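DNA methyltransferase (Nicotiana tabacum, PDB 4ONQ) probably methylates cytosine at carbon 5 in DNA, using S-adenosyl-L-methionine as methyl donor, through the catalytic domain that makes up this chain. Local coordinates at residues T101-E104 with S109-W112; P114-R119 with D146-M151. The protein carries 5 engineered substitutions. All coordinates share one frame; numbering follows the deposited sequence.

How the contacts relate
Both contacts lie in the region between strand 79-84 and strand 166-170, their centres about 23 and about 32 Å from the centre of the chain, and they follow one another in series, neither nested nor crossed. Contact 1 comes first: 101-104 meets 109-112 across four intervening residues, folding helix 102-105 onto the end of helix 107-110. The chain then runs through W113 into 114-119, and contact 2 closes a longer excursion of 26 residues, helix 132-143 included, at the start of helix 151-164, tying the turn at 114-117 to that helix. Their centres are about 15 Å apart, but they touch by packing, I102 CD1 lying 4.0 Å from R119 O.

Contact 1 of 2, residues T101-E104 with S109-W112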
loop_
_atom_site.group_PDB
_atom_site.type_symbol
_atom_site.label_atom_id
_atom_site.label_comp_id
_atom_site.label_asym_id
_atom_site.label_seq_id
_atom_site.Cartn_x
_atom_site.Cartn_y
_atom_site.Cartn_z
ATOM N N THR A 101 6.800 14.563 -6.942
ATOM C CA THR A 101 6.281 15.812 -6.411
ATOM C C THR A 101 4.834 15.996 -6.818
ATOM O O THR A 101 4.400 15.468 -7.844
ATOM C CB THR A 101 7.086 17.037 -6.878
ATOM O OG1 THR A 101 7.124 17.066 -8.309
ATOM C CG2 THR A 101 8.498 16.990 -6.330
ATOM N N ILE A 102 4.095 16.739 -5.998
ATOM C CA ILE A 102 2.708 17.084 -6.291
ATOM C C ILE A 102 2.580 17.671 -7.688
ATOM O O ILE A 102 1.721 17.269 -8.469
ATOM C CB ILE A 102 2.173 18.111 -5.276
ATOM C CG1 ILE A 102 2.050 17.467 -3.893
ATOM C CG2 ILE A 102 0.830 18.658 -5.728
ATOM C CD1 ILE A 102 1.985 18.459 -2.760
ATOM N N HIS A 103 3.456 18.579 -8.013
ATOM C CA HIS A 103 3.451 19.187 -9.295
ATOM C C HIS A 103 3.699 18.269 -10.427
ATOM O O HIS A 103 3.158 18.495 -11.483
ATOM C CB HIS A 103 4.438 20.315 -9.350
ATOM C CG HIS A 103 4.016 21.512 -8.588
ATOM N ND1 HIS A 103 4.870 22.434 -8.187
ATOM C CD2 HIS A 103 2.778 21.915 -8.159
ATOM C CE1 HIS A 103 4.224 23.377 -7.531
ATOM N NE2 HIS A 103 2.942 23.059 -7.518
ATOM N N GLU A 104 4.583 17.297 -10.281
ATOM C CA GLU A 104 4.721 16.302 -11.322
ATOM C C GLU A 104 3.509 15.406 -11.468
ATOM O O GLU A 104 3.079 15.143 -12.556
ATOM C CB GLU A 104 6.014 15.467 -11.217
ATOM C CG GLU A 104 7.153 16.064 -10.401
ATOM C CD GLU A 104 8.477 15.349 -10.582
ATOM O OE1 GLU A 104 9.297 15.809 -11.372
ATOM O OE2 GLU A 104 8.724 14.337 -9.924
ATOM N N SER A 109 -2.409 21.120 -11.117
ATOM C CA SER A 109 -2.372 21.717 -9.838
ATOM C C SER A 109 -1.297 22.709 -9.668
ATOM O O SER A 109 -1.352 23.530 -8.791
ATOM C CB SER A 109 -2.242 20.675 -8.781
ATOM O OG SER A 109 -3.512 20.479 -8.209
ATOM N N LYS A 110 -0.334 22.646 -10.552
ATOM C CA LYS A 110 0.841 23.513 -10.512
ATOM C C LYS A 110 0.555 24.980 -10.840
ATOM O O LYS A 110 1.087 25.875 -10.193
ATOM C CB LYS A 110 1.924 22.967 -11.443
ATOM C CG LYS A 110 3.051 23.925 -11.733
ATOM C CD LYS A 110 4.009 23.302 -12.723
ATOM C CE LYS A 110 5.037 24.310 -13.195
ATOM N NZ LYS A 110 5.986 23.691 -14.158
ATOM N N LYS A 111 -0.268 25.231 -11.815
ATOM C CA LYS A 111 -0.521 26.578 -12.227
ATOM C C LYS A 111 -1.203 27.454 -11.200
ATOM O O LYS A 111 -1.058 28.651 -11.208
ATOM C CB LYS A 111 -1.344 26.555 -13.484
ATOM C CG LYS A 111 -1.679 27.902 -13.992
ATOM C CD LYS A 111 -2.347 27.817 -15.313
ATOM C CE LYS A 111 -2.794 29.176 -15.795
ATOM N NZ LYS A 111 -1.737 30.119 -16.220
ATOM N N TRP A 112 -1.929 26.843 -10.297
ATOM C CA TRP A 112 -2.632 27.597 -9.262
ATOM C C TRP A 112 -2.032 27.408 -7.874
ATOM O O TRP A 112 -2.604 27.849 -6.880
ATOM C CB TRP A 112 -4.125 27.255 -9.277
ATOM C CG TRP A 112 -4.698 27.431 -10.639
ATOM C CD1 TRP A 112 -5.171 26.453 -11.468
ATOM C CD2 TRP A 112 -4.815 28.662 -11.361
ATOM N NE1 TRP A 112 -5.586 27.004 -12.658
ATOM C CE2 TRP A 112 -5.379 28.358 -12.616
ATOM C CE3 TRP A 112 -4.501 29.994 -11.065
ATOM C CZ2 TRP A 112 -5.641 29.339 -13.573
ATOM C CZ3 TRP A 112 -4.754 30.965 -12.018
ATOM C CH2 TRP A 112 -5.317 30.632 -13.257
#
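H103 turns its ring out beside its own backbone N, with CG anti to the carbonyl carbon (chi1 -72°), while K110 sets CG anti to its N (chi1 167°) and runs extended beyond it; these torsions lay the imidazole against the root of the lysine where the short helix 102-105 and the weakly bonded helix 107-110 meet. The two side chains cross at about a right angle. The evidence for a CH-pi contact is the position of K110 CB, 3.9 Å from the ring centroid and 29° off its normal, which puts the methylene over a face. The ammonium takes no part: K110 NZ ends 6.2 Å from H103 ND1. With 158 Å² buried in all, this is a small, mainly apolar junction. The H103 ring also meets W113 edge-to-face, which joins the helix pair to the chain that follows. An alanine in place of H103 would remove the imidazole, and the likely result is that K110 CB loses the face it rests on and W113 its edge-to-face partner. The CB of S109 is directed to the first helix, while S109 OG is hydrogen-bonded to W168 O of strand 166-170. I102, on the first helix, packs on W113 and L122 and pairs through its backbone with T120. Backbone and side chain of the lysine share the contact with the imidazole, for beside the methylene over its face H103 CD2 comes 3.4 Å from K110 CA.

Contact 2 of 2, residues P114-R119 with D146-M151; sequences PSWDPR and DGEPPM
A type I beta turn, P114 to D117, presents W116 to the irregular segment that leads into helix 151-164, and a Trp-Pro CH-pi contact joins the two. The turn is closed by D117 N to P114 O at 3.0 Å. W116 holds CG between its backbone N and carbonyl carbon (chi1 53°), which swings the indole toward P149. There P149 CD lies 3.9 Å from the centroid of the five-membered ring and 30° off its normal, over one face; its nearest indole atom is W116 NE1, at 3.5 Å. P149 CG continues the packing on the six-membered ring, 3.7 Å from W116 CZ2. P114 CB approaches the opposite face toward the rim, so the indole is sandwiched between two prolines. E148 slides past the indole in the opposite direction, its CG 4.0 Å from W116 CD1. Its carboxylate plane is turned 74° from the ring, and E148 OE2 stops 3.6 Å from S115 OG, near but not bonded.

Beyond the turn, D117 and R119 are locked together side-on. R119 NE donates almost straight to the syn lone pair of D117 OD1, within the guanidinium plane, and R119 NH2 forms a salt bridge with D117 OD2. Because D117 OD1 also accepts from R119 N, an Asx turn results and two donors grip this oxygen.

The contact sits between helix 151-164 and strand 166-170: W116 packs on Q154 and V157 of the helix, Q154 also holds P149 O, and the strand takes D117 OD2 through W168 NE1 and R119 NH1 through L166 O.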
loop_
_atom_site.group_PDB
_atom_site.type_symbol
_atom_site.label_atom_id
_atom_site.label_comp_id
_atom_site.label_asym_id
_atom_site.label_seq_id
_atom_site.Cartn_x
_atom_site.Cartn_y
_atom_site.Cartn_z
ATOM N N PRO A 114 0.016 28.403 -4.938
ATOM C CA PRO A 114 0.583 29.652 -4.424
ATOM C C PRO A 114 2.039 29.458 -4.015
ATOM O O PRO A 114 2.397 28.395 -3.504
ATOM C CB PRO A 114 -0.270 29.943 -3.183
ATOM C CG PRO A 114 -1.486 29.083 -3.316
ATOM C CD PRO A 114 -1.045 27.875 -4.066
ATOM N N SER A 115 2.863 30.476 -4.232
ATOM C CA SER A 115 4.271 30.414 -3.849
ATOM C C SER A 115 4.450 30.179 -2.345
ATOM O O SER A 115 5.469 29.641 -1.910
ATOM C CB SER A 115 4.994 31.696 -4.269
ATOM O OG SER A 115 4.379 32.832 -3.687
ATOM N N TRP A 116 3.455 30.574 -1.557
ATOM C CA TRP A 116 3.546 30.449 -0.107
ATOM C C TRP A 116 3.110 29.080 0.418
ATOM O O TRP A 116 3.144 28.833 1.626
ATOM C CB TRP A 116 2.763 31.567 0.587
ATOM C CG TRP A 116 1.335 31.692 0.142
ATOM C CD1 TRP A 116 0.858 32.478 -0.864
ATOM C CD2 TRP A 116 0.198 31.018 0.697
ATOM N NE1 TRP A 116 -0.505 32.333 -0.972
ATOM C CE2 TRP A 116 -0.933 31.440 -0.027
ATOM C CE3 TRP A 116 0.031 30.092 1.730
ATOM C CZ2 TRP A 116 -2.216 30.972 0.251
ATOM C CZ3 TRP A 116 -1.245 29.628 2.007
ATOM C CH2 TRP A 116 -2.353 30.069 1.268
ATOM N N ASP A 117 2.690 28.198 -0.488
ATOM C CA ASP A 117 2.400 26.815 -0.126
ATOM C C ASP A 117 3.617 25.976 -0.497
ATOM O O ASP A 117 3.830 25.660 -1.667
ATOM C CB ASP A 117 1.147 26.315 -0.851
ATOM C CG ASP A 117 0.648 24.973 -0.322
ATOM O OD1 ASP A 117 1.479 24.131 0.092
ATOM O OD2 ASP A 117 -0.585 24.760 -0.322
ATOM N N PRO A 118 4.424 25.613 0.507
ATOM C CA PRO A 118 5.730 24.985 0.270
ATOM C C PRO A 118 5.657 23.490 -0.007
ATOM O O PRO A 118 6.673 22.906 -0.368
ATOM C CB PRO A 118 6.470 25.228 1.588
ATOM C CG PRO A 118 5.386 25.245 2.619
ATOM C CD PRO A 118 4.157 25.824 1.942
ATOM N N ARG A 119 4.486 22.883 0.162
ATOM C CA ARG A 119 4.346 21.443 -0.034
ATOM C C ARG A 119 4.760 20.992 -1.433
ATOM O O ARG A 119 4.395 21.609 -2.435
ATOM C CB ARG A 119 2.910 21.005 0.210
ATOM C CG ARG A 119 2.422 21.169 1.621
ATOM C CD ARG A 119 0.953 20.784 1.700
ATOM N NE ARG A 119 0.126 21.645 0.859
ATOM C CZ ARG A 119 -1.079 21.314 0.412
ATOM N NH1 ARG A 119 -1.594 20.131 0.715
ATOM N NH2 ARG A 119 -1.760 22.164 -0.344
ATOM N N ASP A 146 -5.370 39.781 -2.693
ATOM C CA ASP A 146 -4.870 39.303 -3.949
ATOM C C ASP A 146 -3.433 38.983 -3.763
ATOM O O ASP A 146 -2.593 39.540 -4.421
ATOM C CB ASP A 146 -4.971 40.347 -4.997
ATOM C CG ASP A 146 -4.621 41.663 -4.476
ATOM O OD1 ASP A 146 -4.949 41.888 -3.301
ATOM O OD2 ASP A 146 -4.004 42.457 -5.207
ATOM N N GLY A 147 -3.193 38.054 -2.850
ATOM C CA GLY A 147 -1.900 37.435 -2.602
ATOM C C GLY A 147 -0.799 38.416 -2.246
ATOM O O GLY A 147 -0.553 39.366 -2.986
ATOM N N GLU A 148 -0.158 38.180 -1.110
ATOM C CA GLU A 148 -0.336 36.990 -0.307
ATOM C C GLU A 148 -1.191 37.287 0.896
ATOM O O GLU A 148 -1.339 38.409 1.268
ATOM C CB GLU A 148 1.037 36.513 0.173
ATOM C CG GLU A 148 2.047 36.273 -0.918
ATOM C CD GLU A 148 3.448 36.010 -0.394
ATOM O OE1 GLU A 148 3.800 36.482 0.700
ATOM O OE2 GLU A 148 4.214 35.328 -1.083
ATOM N N PRO A 149 -1.750 36.273 1.510
ATOM C CA PRO A 149 -2.543 36.487 2.725
ATOM C C PRO A 149 -1.650 36.630 3.955
ATOM O O PRO A 149 -0.484 36.217 3.923
ATOM C CB PRO A 149 -3.390 35.215 2.814
ATOM C CG PRO A 149 -2.605 34.189 2.103
ATOM C CD PRO A 149 -1.841 34.883 1.025
ATOM N N PRO A 150 -2.188 37.228 5.029
ATOM C CA PRO A 150 -1.456 37.357 6.290
ATOM C C PRO A 150 -0.914 36.010 6.739
ATOM O O PRO A 150 -1.478 34.965 6.392
ATOM C CB PRO A 150 -2.527 37.853 7.264
ATOM C CG PRO A 150 -3.484 38.598 6.407
ATOM C CD PRO A 150 -3.514 37.865 5.093
ATOM N N MET A 151 0.179 36.041 7.489
ATOM C CA MET A 151 0.838 34.827 7.944
ATOM C C MET A 151 -0.072 33.888 8.729
ATOM O O MET A 151 0.016 32.675 8.570
ATOM C CB MET A 151 2.073 35.174 8.779
ATOM C CG MET A 151 3.213 35.756 7.962
ATOM S SD MET A 151 3.754 34.638 6.652
ATOM C CE MET A 151 3.956 33.122 7.577
#